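PDB 3OWA: acyl-CoA dehydrogenase from Bacillus anthracis, which probably oxidises acyl-CoA thioesters at the alpha-beta carbon-carbon bond, passing the electrons to a bound FAD cofactor. Local coordinates for residues L363-G368 with E412-I417; G268-G273 with R327-F332; S16-E21 with S501-M506. All blocks are in the same frame, centred on the assembly; numbering follows the deposited sequence. Where two conformers were deposited one is given.

Interaction 1. Residues L363-G368 with E412-I417; sequences LNKVFG and EINRLI. With FAD (flavin-adenine dinucleotide), chain E.
Val366 of helix 358-383 packs against Asn414 and Arg415 of helix 411-427, an antiparallel but strongly inclined helix pair in the C-terminal helical domain of the acyl-CoA dehydrogenase fold; the two short segments run at 137° to each other, their axes 9.5 Å apart. The valine divides its methyls between two neighbours. The Val366 and Asn414 side chains run past each other in opposite directions, bringing Val366 CG2 to 3.5 Å from Asn414 CB. The other methyl, CG1, is anti to the backbone N (chi1 174°) and sits over the centre of one face of the Arg415 guanidinium, with Val366 CG1 3.6 Å from Arg415 CZ. The arginine reaches it with a chain extended from CG to NE, and salt bridges to Asp498 and Glu370 pin the flat group. Lys365 crosses Asn414 at about a right angle and sends its NZ on to the carbonyl oxygens of Phe407 and Gly409. Helix 411-427 also carries part of the FAD pocket: Leu416 CD1 and Ile413 CD1 touch the adenine. Glu412 OE1 forms a salt bridge to Lys310 of the second subunit, while Glu412 OE2 accepts from Gln381 NE2 of that subunit and, at 3.0 Å, from the ribose hydroxyl O2B of FAD.

Interaction 2. Residues G268-G273 with R327-F332; sequences GRYKLG and RTVGLF
Tyr270, on helix 257-293, spans the gap to Thr328, Val329 and Phe332 of helix 305-336, and every close contact between the two segments is made by this one side chain. At its root, Tyr270 CB comes loosely to Thr328 CG2, 4.5 Å away. With chi1 at 88°, CG stands between the backbone N and the carbonyl carbon, and the ring is carried out toward helix 305-336. One long side of the ring, CD2 and CE2, meets a single methyl: Val329 CG2 lies 3.9 Å from Tyr270 CD2 and equally far from Tyr270 CE2. Across the ring, Tyr270 CE1 is 4.0 Å from Phe332 CD1, on the same side of the ring plane as the valine methyl. The tip, Tyr270 OH, arrives at the edge of the phenylalanine ring and in its plane, 3.7 Å from Phe332 CD1 and Phe332 CE1 alike. Tyr270 crosses both Val329 and Phe332 at about a right angle. Cys361 of helix 358-383, Ile354 of helix 348-355 and Lys95 of helix 95-105 also touch the tyrosine, and Lys95 makes a cation-pi interaction with Phe332. Thr328 gives the tyrosine its methyl while its OG1 turns to Tyr504. The axes are 10.9 Å apart at 138°, with the tyrosine ring between them, in an inclined antiparallel helix packing that belongs to the C-terminal helical bundle of the acyl-CoA dehydrogenase fold.

Interaction 3. Residues S16-E21 with S501-M506; sequences SFLVDE and SNLYAM
Phe17 and Leu18, in the chain ahead of helix 35-52, pack on Leu503 and Tyr504 of helix 490-520, fastening the N-terminal region to a C-terminal helix of the acyl-CoA dehydrogenase fold. Ser16 opens a short 3-10 turn that extends to Leu18, and its carbonyl oxygen accepts from two backbone amides, those of Val19 and Asp20. This turn presents the next two side chains to the helix.

On the loop side Phe17 carries most of the contact. Its chi1 of 67° places CG between the backbone N and the carbonyl carbon, and the ring reaches forward to the helix. Tyr504 CD1 lies over the centre of one face, 3.8 Å above the ring plane of Phe17, and is almost equally distant from several of its ring carbons. The ring planes are inclined by 42° with centroids 4.8 Å apart, an oblique pairing. Leu503 comes from a different direction: its CD2 methyl lies in the plane of the Phe17 ring at its edge, 3.9 Å from Phe17 CE1. Arg327 and Glu360, from helices 305-336 and 358-383, also touch the phenylalanine.

Leu18 follows, its side chain starting off to one side and its end swinging in, so that Leu18 CD1 lies 3.8 Å from Leu503 CD2. That methyl therefore touches both Phe17 and Leu18. Beyond it, the carbonyl oxygens of Val19 and Asp20 accept hydrogen bonds from Lys436 and Lys468, so polar bonds take over as the chain moves away from helix 490-520.

Between the two segments themselves no hydrogen bond forms. The buried hydroxyl of Tyr504 is instead hydrogen-bonded to Thr328 OG1, at the ring's far end from CB. The contact thus relies on van der Waals and hydrophobic packing, with its polar tyrosine tip satisfied by another helix.

In the fold
From the N terminus, the chain enters interaction 3 at once, and that contact closes only when helix 490-520 is reached, enclosing the other two in one very long loop. Within it, interaction 2 joins helices 257-293 and 305-336 and closes before interaction 1 opens between helices 358-383 and 411-427, so these two lie in series and do not cross. In space the three meet: Phe367 of interaction 1 packs on Ala505 of interaction 3, Arg327 of interaction 2 lies against Phe17, and Arg269 rests on Lys365. Together they tie the N-terminal chain to the helices of the C-terminal half, with interaction 1 contributing residues to the FAD pocket.

Interaction 1. Residues L363-G368 with E412-I417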
loop_
_atom_site.group_PDB
_atom_site.type_symbol
_atom_site.label_atom_id
_atom_site.label_comp_id
_atom_site.label_asym_id
_atom_site.label_seq_id
_atom_site.Cartn_x
_atom_site.Cartn_y
_atom_site.Cartn_z
ATOM N N LEU A 363 2.002 19.608 -2.060
ATOM C CA LEU A 363 1.262 18.966 -0.965
ATOM C C LEU A 363 0.038 18.189 -1.443
ATOM O O LEU A 363 -0.205 17.097 -0.956
ATOM C CB LEU A 363 0.833 19.959 0.135
ATOM C CG LEU A 363 1.922 20.834 0.780
ATOM C CD1 LEU A 363 1.278 21.823 1.754
ATOM C CD2 LEU A 363 3.040 19.999 1.439
ATOM N N ASN A 364 -0.750 18.783 -2.327
ATOM C CA ASN A 364 -1.964 18.148 -2.855
ATOM C C ASN A 364 -1.607 16.887 -3.597
ATOM O O ASN A 364 -2.265 15.852 -3.454
ATOM C CB ASN A 364 -2.670 19.071 -3.845
ATOM C CG ASN A 364 -3.438 20.215 -3.180
ATOM O OD1 ASN A 364 -3.703 20.236 -1.964
ATOM N ND2 ASN A 364 -3.810 21.170 -3.998
ATOM N N LYS A 365 -0.549 16.956 -4.389
ATOM C CA LYS A 365 -0.159 15.815 -5.162
ATOM C C LYS A 365 0.232 14.624 -4.277
ATOM O O LYS A 365 -0.228 13.497 -4.513
ATOM C CB LYS A 365 0.960 16.181 -6.139
ATOM C CG LYS A 365 1.255 15.096 -7.172
ATOM C CD LYS A 365 2.352 14.163 -6.733
ATOM C CE LYS A 365 2.431 12.991 -7.652
ATOM N NZ LYS A 365 3.591 12.078 -7.370
ATOM N N VAL A 366 1.084 14.870 -3.272
ATOM C CA VAL A 366 1.524 13.814 -2.396
ATOM C C VAL A 366 0.371 13.358 -1.522
ATOM O O VAL A 366 0.130 12.152 -1.349
ATOM C CB VAL A 366 2.700 14.262 -1.461
ATOM C CG1 VAL A 366 3.023 13.124 -0.453
ATOM C CG2 VAL A 366 3.922 14.646 -2.273
ATOM N N PHE A 367 -0.372 14.312 -0.973
ATOM C CA PHE A 367 -1.427 13.928 -0.032
ATOM C C PHE A 367 -2.536 13.182 -0.762
ATOM O O PHE A 367 -2.992 12.153 -0.291
ATOM C CB PHE A 367 -1.994 15.154 0.667
ATOM C CG PHE A 367 -2.929 14.836 1.791
ATOM C CD1 PHE A 367 -2.438 14.569 3.056
ATOM C CD2 PHE A 367 -4.307 14.873 1.601
ATOM C CE1 PHE A 367 -3.303 14.288 4.112
ATOM C CE2 PHE A 367 -5.181 14.582 2.641
ATOM C CZ PHE A 367 -4.689 14.297 3.903
ATOM N N GLY A 368 -2.950 13.692 -1.918
ATOM C CA GLY A 368 -4.004 13.030 -2.712
ATOM C C GLY A 368 -3.608 11.638 -3.178
ATOM O O GLY A 368 -4.383 10.683 -3.084
ATOM N N GLU A 412 8.780 11.385 -3.211
ATOM C CA GLU A 412 10.021 11.748 -2.487
ATOM C C GLU A 412 10.487 13.144 -2.930
ATOM O O GLU A 412 10.863 13.985 -2.106
ATOM C CB GLU A 412 11.159 10.748 -2.777
ATOM C CG GLU A 412 10.920 9.334 -2.177
ATOM C CD GLU A 412 9.745 8.593 -2.838
ATOM O OE1 GLU A 412 8.889 8.034 -2.101
ATOM O OE2 GLU A 412 9.684 8.584 -4.100
ATOM N N ILE A 413 10.530 13.359 -4.246
ATOM C CA ILE A 413 11.044 14.616 -4.757
ATOM C C ILE A 413 10.107 15.759 -4.333
ATOM O O ILE A 413 10.563 16.819 -3.878
ATOM C CB ILE A 413 11.229 14.561 -6.310
ATOM C CG1 ILE A 413 12.445 13.691 -6.680
ATOM C CG2 ILE A 413 11.308 15.979 -6.901
ATOM C CD1 ILE A 413 13.800 14.273 -6.282
ATOM N N ASN A 414 8.801 15.529 -4.490
ATOM C CA ASN A 414 7.784 16.481 -4.040
ATOM C C ASN A 414 7.896 16.838 -2.564
ATOM O O ASN A 414 7.656 17.985 -2.204
ATOM C CB ASN A 414 6.396 15.942 -4.304
ATOM C CG ASN A 414 5.900 16.264 -5.694
ATOM O OD1 ASN A 414 5.955 15.443 -6.592
ATOM N ND2 ASN A 414 5.403 17.478 -5.869
ATOM N N ARG A 415 8.260 15.873 -1.720
ATOM C CA ARG A 415 8.496 16.128 -0.307
ATOM C C ARG A 415 9.774 16.918 -0.071
ATOM O O ARG A 415 9.777 17.858 0.722
ATOM C CB ARG A 415 8.557 14.829 0.516
ATOM C CG ARG A 415 7.164 14.235 0.815
ATOM C CD ARG A 415 7.302 12.807 1.389
ATOM N NE ARG A 415 6.086 12.419 2.109
ATOM C CZ ARG A 415 5.291 11.403 1.774
ATOM N NH1 ARG A 415 4.208 11.137 2.508
ATOM N NH2 ARG A 415 5.595 10.632 0.733
ATOM N N LEU A 416 10.850 16.540 -0.755
ATOM C CA LEU A 416 12.142 17.175 -0.553
ATOM C C LEU A 416 12.169 18.652 -0.928
ATOM O O LEU A 416 12.918 19.419 -0.348
ATOM C CB LEU A 416 13.229 16.456 -1.344
ATOM C CG LEU A 416 13.584 15.065 -0.873
ATOM C CD1 LEU A 416 14.483 14.454 -1.933
ATOM C CD2 LEU A 416 14.324 15.164 0.474
ATOM N N ILE A 417 11.334 19.057 -1.866
ATOM C CA ILE A 417 11.363 20.440 -2.302
ATOM C C ILE A 417 10.549 21.379 -1.416
ATOM O O ILE A 417 10.792 22.595 -1.443
ATOM C CB ILE A 417 10.936 20.606 -3.781
ATOM C CG1 ILE A 417 9.469 20.195 -3.988
ATOM C CG2 ILE A 417 11.897 19.833 -4.695
ATOM C CD1 ILE A 417 9.084 20.121 -5.463
HETATM P PA FAD E . 13.995 7.886 -10.995
HETATM O O1A FAD E . 15.085 6.995 -11.535
HETATM O O2A FAD E . 14.139 9.340 -11.268
HETATM O O5B FAD E . 13.791 7.649 -9.447
HETATM C C5B FAD E . 13.956 6.400 -8.823
HETATM C C4B FAD E . 13.832 6.532 -7.312
HETATM O O4B FAD E . 14.869 7.375 -6.787
HETATM C C3B FAD E . 12.494 7.154 -6.926
HETATM O O3B FAD E . 12.013 6.636 -5.687
HETATM C C2B FAD E . 12.890 8.590 -6.691
HETATM O O2B FAD E . 12.026 9.245 -5.813
HETATM C C1B FAD E . 14.260 8.434 -6.081
HETATM N N9A FAD E . 15.044 9.662 -6.242
HETATM C C8A FAD E . 15.400 10.281 -7.412
HETATM N N7A FAD E . 16.123 11.381 -7.135
HETATM C C5A FAD E . 16.262 11.464 -5.800
HETATM C C6A FAD E . 16.926 12.390 -4.957
HETATM N N6A FAD E . 17.668 13.384 -5.461
HETATM N N1A FAD E . 16.865 12.192 -3.601
HETATM C C2A FAD E . 16.183 11.109 -3.066
HETATM N N3A FAD E . 15.560 10.180 -3.893
HETATM C C4A FAD E . 15.584 10.367 -5.233
HETATM N N1 FAD E . 7.066 11.743 -18.555
HETATM C C2 FAD E . 6.744 12.717 -19.473
HETATM O O2 FAD E . 7.466 13.679 -19.622
HETATM N N3 FAD E . 5.604 12.645 -20.250
HETATM C C4 FAD E . 4.758 11.587 -20.154
HETATM O O4 FAD E . 3.741 11.584 -20.867
HETATM C C4X FAD E . 5.063 10.590 -19.221
HETATM N N5 FAD E . 4.238 9.487 -19.127
HETATM C C5X FAD E . 4.556 8.456 -18.255
HETATM C C6 FAD E . 3.697 7.352 -18.189
HETATM C C7 FAD E . 4.017 6.297 -17.342
HETATM C C7M FAD E . 3.101 5.093 -17.279
HETATM C C8 FAD E . 5.199 6.380 -16.573
HETATM C C8M FAD E . 5.632 5.315 -15.618
HETATM C C9 FAD E . 6.018 7.504 -16.609
HETATM C C9A FAD E . 5.716 8.548 -17.450
HETATM N N10 FAD E . 6.527 9.671 -17.491
HETATM C C10 FAD E . 6.228 10.665 -18.414
HETATM C "C1'" FAD E . 7.824 9.743 -16.695
HETATM C "C2'" FAD E . 7.630 9.766 -15.175
HETATM O "O2'" FAD E . 6.807 10.786 -14.657
HETATM C "C3'" FAD E . 9.026 9.326 -14.368
HETATM O "O3'" FAD E . 8.801 7.983 -14.121
HETATM C "C4'" FAD E . 9.276 9.990 -13.253
HETATM O "O4'" FAD E . 9.340 11.367 -13.618
HETATM C "C5'" FAD E . 10.404 9.546 -12.321
HETATM O "O5'" FAD E . 11.466 9.099 -13.122
HETATM P P FAD E . 12.071 7.639 -13.057
HETATM O O1P FAD E . 10.913 6.697 -13.296
HETATM O O2P FAD E . 13.192 7.520 -14.050
HETATM O O3P FAD E . 12.547 7.396 -11.555
#

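Interaction 2. Residues G268-G273 with R327-F332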
loop_
_atom_site.group_PDB
_atom_site.type_symbol
_atom_site.label_atom_id
_atom_site.label_comp_id
_atom_site.label_asym_id
_atom_site.label_seq_id
_atom_site.Cartn_x
_atom_site.Cartn_y
_atom_site.Cartn_z
ATOM N N GLY A 268 0.293 20.168 -13.276
ATOM C CA GLY A 268 0.205 18.685 -13.275
ATOM C C GLY A 268 -0.013 18.088 -11.891
ATOM O O GLY A 268 -0.853 17.211 -11.703
ATOM N N ARG A 269 0.706 18.639 -10.926
ATOM C CA ARG A 269 0.603 18.300 -9.538
ATOM C C ARG A 269 -0.772 18.497 -8.963
ATOM O O ARG A 269 -1.332 17.572 -8.369
ATOM C CB ARG A 269 1.613 19.119 -8.713
ATOM C CG ARG A 269 2.746 18.283 -8.216
ATOM C CD ARG A 269 4.056 18.439 -8.880
ATOM N NE ARG A 269 4.884 19.402 -8.159
ATOM C CZ ARG A 269 6.220 19.394 -8.077
ATOM N NH1 ARG A 269 6.851 20.367 -7.441
ATOM N NH2 ARG A 269 6.941 18.433 -8.619
ATOM N N TYR A 270 -1.312 19.702 -9.035
ATOM C CA TYR A 270 -2.634 19.866 -8.423
ATOM C C TYR A 270 -3.730 19.145 -9.221
ATOM O O TYR A 270 -4.712 18.686 -8.645
ATOM C CB TYR A 270 -2.987 21.336 -8.104
ATOM C CG TYR A 270 -3.650 22.089 -9.220
ATOM C CD1 TYR A 270 -2.924 22.969 -10.016
ATOM C CD2 TYR A 270 -5.017 21.954 -9.455
ATOM C CE1 TYR A 270 -3.542 23.679 -11.052
ATOM C CE2 TYR A 270 -5.647 22.647 -10.485
ATOM C CZ TYR A 270 -4.903 23.506 -11.281
ATOM O OH TYR A 270 -5.516 24.192 -12.309
ATOM N N LYS A 271 -3.576 19.063 -10.535
ATOM C CA LYS A 271 -4.555 18.362 -11.355
ATOM C C LYS A 271 -4.611 16.876 -10.994
ATOM O O LYS A 271 -5.687 16.286 -10.928
ATOM C CB LYS A 271 -4.193 18.514 -12.839
ATOM C CG LYS A 271 -5.296 19.040 -13.662
ATOM C CD LYS A 271 -5.754 20.375 -13.206
ATOM C CE LYS A 271 -7.029 20.745 -13.960
ATOM N NZ LYS A 271 -6.852 20.579 -15.451
ATOM N N LEU A 272 -3.440 16.273 -10.778
ATOM C CA LEU A 272 -3.384 14.901 -10.302
ATOM C C LEU A 272 -4.047 14.778 -8.925
ATOM O O LEU A 272 -4.781 13.822 -8.678
ATOM C CB LEU A 272 -1.941 14.374 -10.282
ATOM C CG LEU A 272 -1.788 12.860 -10.062
ATOM C CD1 LEU A 272 -2.600 12.068 -11.091
ATOM C CD2 LEU A 272 -0.316 12.467 -10.119
ATOM N N GLY A 273 -3.804 15.750 -8.047
ATOM C CA GLY A 273 -4.508 15.826 -6.762
ATOM C C GLY A 273 -6.016 15.766 -6.929
ATOM O O GLY A 273 -6.701 14.961 -6.291
ATOM N N ARG A 327 -9.201 24.051 -2.046
ATOM C CA ARG A 327 -8.590 25.221 -1.456
ATOM C C ARG A 327 -7.511 25.736 -2.396
ATOM O O ARG A 327 -7.477 26.913 -2.693
ATOM C CB ARG A 327 -7.983 24.887 -0.093
ATOM C CG ARG A 327 -7.197 26.034 0.544
ATOM C CD ARG A 327 -6.817 25.712 1.964
ATOM N NE ARG A 327 -6.119 26.804 2.636
ATOM C CZ ARG A 327 -5.615 26.734 3.868
ATOM N NH1 ARG A 327 -5.718 25.616 4.593
ATOM N NH2 ARG A 327 -4.997 27.791 4.372
ATOM N N THR A 328 -6.613 24.858 -2.846
ATOM C CA THR A 328 -5.558 25.271 -3.749
ATOM C C THR A 328 -6.119 25.812 -5.076
ATOM O O THR A 328 -5.642 26.844 -5.586
ATOM C CB THR A 328 -4.582 24.091 -4.008
ATOM O OG1 THR A 328 -3.994 23.694 -2.771
ATOM C CG2 THR A 328 -3.473 24.488 -4.958
ATOM N N VAL A 329 -7.105 25.104 -5.639
ATOM C CA VAL A 329 -7.757 25.534 -6.878
ATOM C C VAL A 329 -8.342 26.938 -6.662
ATOM O O VAL A 329 -8.144 27.839 -7.488
ATOM C CB VAL A 329 -8.843 24.530 -7.351
ATOM C CG1 VAL A 329 -9.476 25.011 -8.637
ATOM C CG2 VAL A 329 -8.227 23.099 -7.573
ATOM N N GLY A 330 -9.013 27.125 -5.519
ATOM C CA GLY A 330 -9.500 28.437 -5.103
ATOM C C GLY A 330 -8.454 29.537 -5.007
ATOM O O GLY A 330 -8.740 30.677 -5.371
ATOM N N LEU A 331 -7.248 29.218 -4.520
ATOM C CA LEU A 331 -6.170 30.225 -4.444
ATOM C C LEU A 331 -5.746 30.685 -5.840
ATOM O O LEU A 331 -5.537 31.887 -6.087
ATOM C CB LEU A 331 -4.952 29.713 -3.665
ATOM C CG LEU A 331 -5.110 29.534 -2.157
ATOM C CD1 LEU A 331 -4.010 28.662 -1.585
ATOM C CD2 LEU A 331 -5.226 30.897 -1.406
ATOM N N PHE A 332 -5.616 29.717 -6.744
ATOM C CA PHE A 332 -5.321 29.979 -8.143
ATOM C C PHE A 332 -6.409 30.911 -8.742
ATOM O O PHE A 332 -6.080 31.951 -9.332
ATOM C CB PHE A 332 -5.181 28.627 -8.876
ATOM C CG PHE A 332 -4.618 28.710 -10.274
ATOM C CD1 PHE A 332 -4.610 27.568 -11.084
ATOM C CD2 PHE A 332 -4.116 29.910 -10.807
ATOM C CE1 PHE A 332 -4.087 27.615 -12.413
ATOM C CE2 PHE A 332 -3.605 29.971 -12.127
ATOM C CZ PHE A 332 -3.581 28.826 -12.925
#

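Interaction 3. Residues S16-E21 with S501-M506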
loop_
_atom_site.group_PDB
_atom_site.type_symbol
_atom_site.label_atom_id
_atom_site.label_comp_id
_atom_site.label_asym_id
_atom_site.label_seq_id
_atom_site.Cartn_x
_atom_site.Cartn_y
_atom_site.Cartn_z
ATOM N N SER A 16 1.745 30.945 3.100
ATOM C CA SER A 16 1.448 31.782 4.261
ATOM C C SER A 16 0.587 31.073 5.305
ATOM O O SER A 16 0.603 31.455 6.485
ATOM C CB SER A 16 0.866 33.151 3.862
ATOM O OG SER A 16 -0.415 33.055 3.254
ATOM N N PHE A 17 -0.140 30.031 4.890
ATOM C CA PHE A 17 -0.909 29.224 5.841
ATOM C C PHE A 17 -0.043 28.745 7.021
ATOM O O PHE A 17 -0.555 28.477 8.094
ATOM C CB PHE A 17 -1.563 28.015 5.155
ATOM C CG PHE A 17 -0.578 26.983 4.649
ATOM C CD1 PHE A 17 -0.117 25.965 5.481
ATOM C CD2 PHE A 17 -0.111 27.029 3.332
ATOM C CE1 PHE A 17 0.802 25.014 5.010
ATOM C CE2 PHE A 17 0.795 26.076 2.855
ATOM C CZ PHE A 17 1.255 25.074 3.703
ATOM N N LEU A 18 1.259 28.636 6.812
ATOM C CA LEU A 18 2.149 28.127 7.830
ATOM C C LEU A 18 2.377 29.114 8.989
ATOM O O LEU A 18 2.785 28.718 10.090
ATOM C CB LEU A 18 3.493 27.756 7.202
ATOM C CG LEU A 18 4.584 27.294 8.178
ATOM C CD1 LEU A 18 4.114 26.117 9.033
ATOM C CD2 LEU A 18 5.901 26.960 7.457
ATOM N N VAL A 19 2.090 30.385 8.736
ATOM C CA VAL A 19 2.556 31.488 9.581
ATOM C C VAL A 19 1.437 32.486 9.931
ATOM O O VAL A 19 1.572 33.284 10.860
ATOM C CB VAL A 19 3.757 32.184 8.870
ATOM C CG1 VAL A 19 3.855 33.625 9.205
ATOM C CG2 VAL A 19 5.054 31.482 9.196
ATOM N N ASP A 20 0.330 32.438 9.201
ATOM C CA ASP A 20 -0.756 33.395 9.395
ATOM C C ASP A 20 -2.028 32.660 9.747
ATOM O O ASP A 20 -2.204 31.492 9.391
ATOM C CB ASP A 20 -0.979 34.237 8.132
ATOM C CG ASP A 20 0.169 35.211 7.858
ATOM O OD1 ASP A 20 0.828 35.662 8.824
ATOM O OD2 ASP A 20 0.411 35.542 6.673
ATOM N N GLU A 21 -2.919 33.353 10.437
ATOM C CA GLU A 21 -4.155 32.761 10.912
ATOM C C GLU A 21 -5.201 32.888 9.799
ATOM O O GLU A 21 -5.979 33.843 9.785
ATOM C CB GLU A 21 -4.598 33.494 12.194
ATOM C CG GLU A 21 -5.153 32.609 13.298
ATOM C CD GLU A 21 -6.670 32.467 13.237
ATOM O OE1 GLU A 21 -7.209 32.136 12.151
ATOM O OE2 GLU A 21 -7.326 32.680 14.282
ATOM N N SER A 501 2.450 19.052 5.285
ATOM C CA SER A 501 1.370 18.451 4.521
ATOM C C SER A 501 0.173 18.144 5.455
ATOM O O SER A 501 -0.968 18.500 5.161
ATOM C CB SER A 501 1.833 17.176 3.849
ATOM O OG SER A 501 0.726 16.627 3.161
ATOM N N ASN A 502 0.441 17.513 6.587
ATOM C CA ASN A 502 -0.628 17.222 7.544
ATOM C C ASN A 502 -1.300 18.476 8.037
ATOM O O ASN A 502 -2.515 18.524 8.138
ATOM C CB ASN A 502 -0.103 16.399 8.721
ATOM C CG ASN A 502 -0.114 14.910 8.427
ATOM O OD1 ASN A 502 -0.661 14.456 7.421
ATOM N ND2 ASN A 502 0.496 14.149 9.298
ATOM N N LEU A 503 -0.502 19.500 8.317
ATOM C CA LEU A 503 -1.040 20.796 8.733
ATOM C C LEU A 503 -2.016 21.438 7.712
ATOM O O LEU A 503 -3.110 21.900 8.075
ATOM C CB LEU A 503 0.117 21.737 9.112
ATOM C CG LEU A 503 -0.293 23.193 9.146
ATOM C CD1 LEU A 503 -0.931 23.470 10.490
ATOM C CD2 LEU A 503 0.887 24.113 8.848
ATOM N N TYR A 504 -1.614 21.454 6.446
ATOM C CA TYR A 504 -2.439 21.975 5.351
ATOM C C TYR A 504 -3.763 21.216 5.198
ATOM O O TYR A 504 -4.824 21.817 5.010
ATOM C CB TYR A 504 -1.648 21.955 4.016
ATOM C CG TYR A 504 -2.300 22.700 2.874
ATOM C CD1 TYR A 504 -2.659 24.050 3.008
ATOM C CD2 TYR A 504 -2.564 22.067 1.667
ATOM C CE1 TYR A 504 -3.259 24.749 1.966
ATOM C CE2 TYR A 504 -3.158 22.755 0.608
ATOM C CZ TYR A 504 -3.503 24.105 0.771
ATOM O OH TYR A 504 -4.100 24.784 -0.271
ATOM N N ALA A 505 -3.710 19.899 5.265
ATOM C CA ALA A 505 -4.942 19.115 5.194
ATOM C C ALA A 505 -5.852 19.365 6.420
ATOM O O ALA A 505 -7.076 19.527 6.275
ATOM C CB ALA A 505 -4.604 17.628 5.067
HETATM N N MSE A 506 -5.257 19.398 7.609
HETATM C CA MSE A 506 -6.007 19.672 8.859
HETATM C C MSE A 506 -6.692 21.015 8.805
HETATM O O MSE A 506 -7.877 21.115 9.075
HETATM C CB MSE A 506 -5.077 19.676 10.068
HETATM C CG MSE A 506 -4.605 18.322 10.508
HETATM SE SE MSE A 506 -3.351 18.529 11.959
HETATM C CE MSE A 506 -4.525 19.291 13.291
#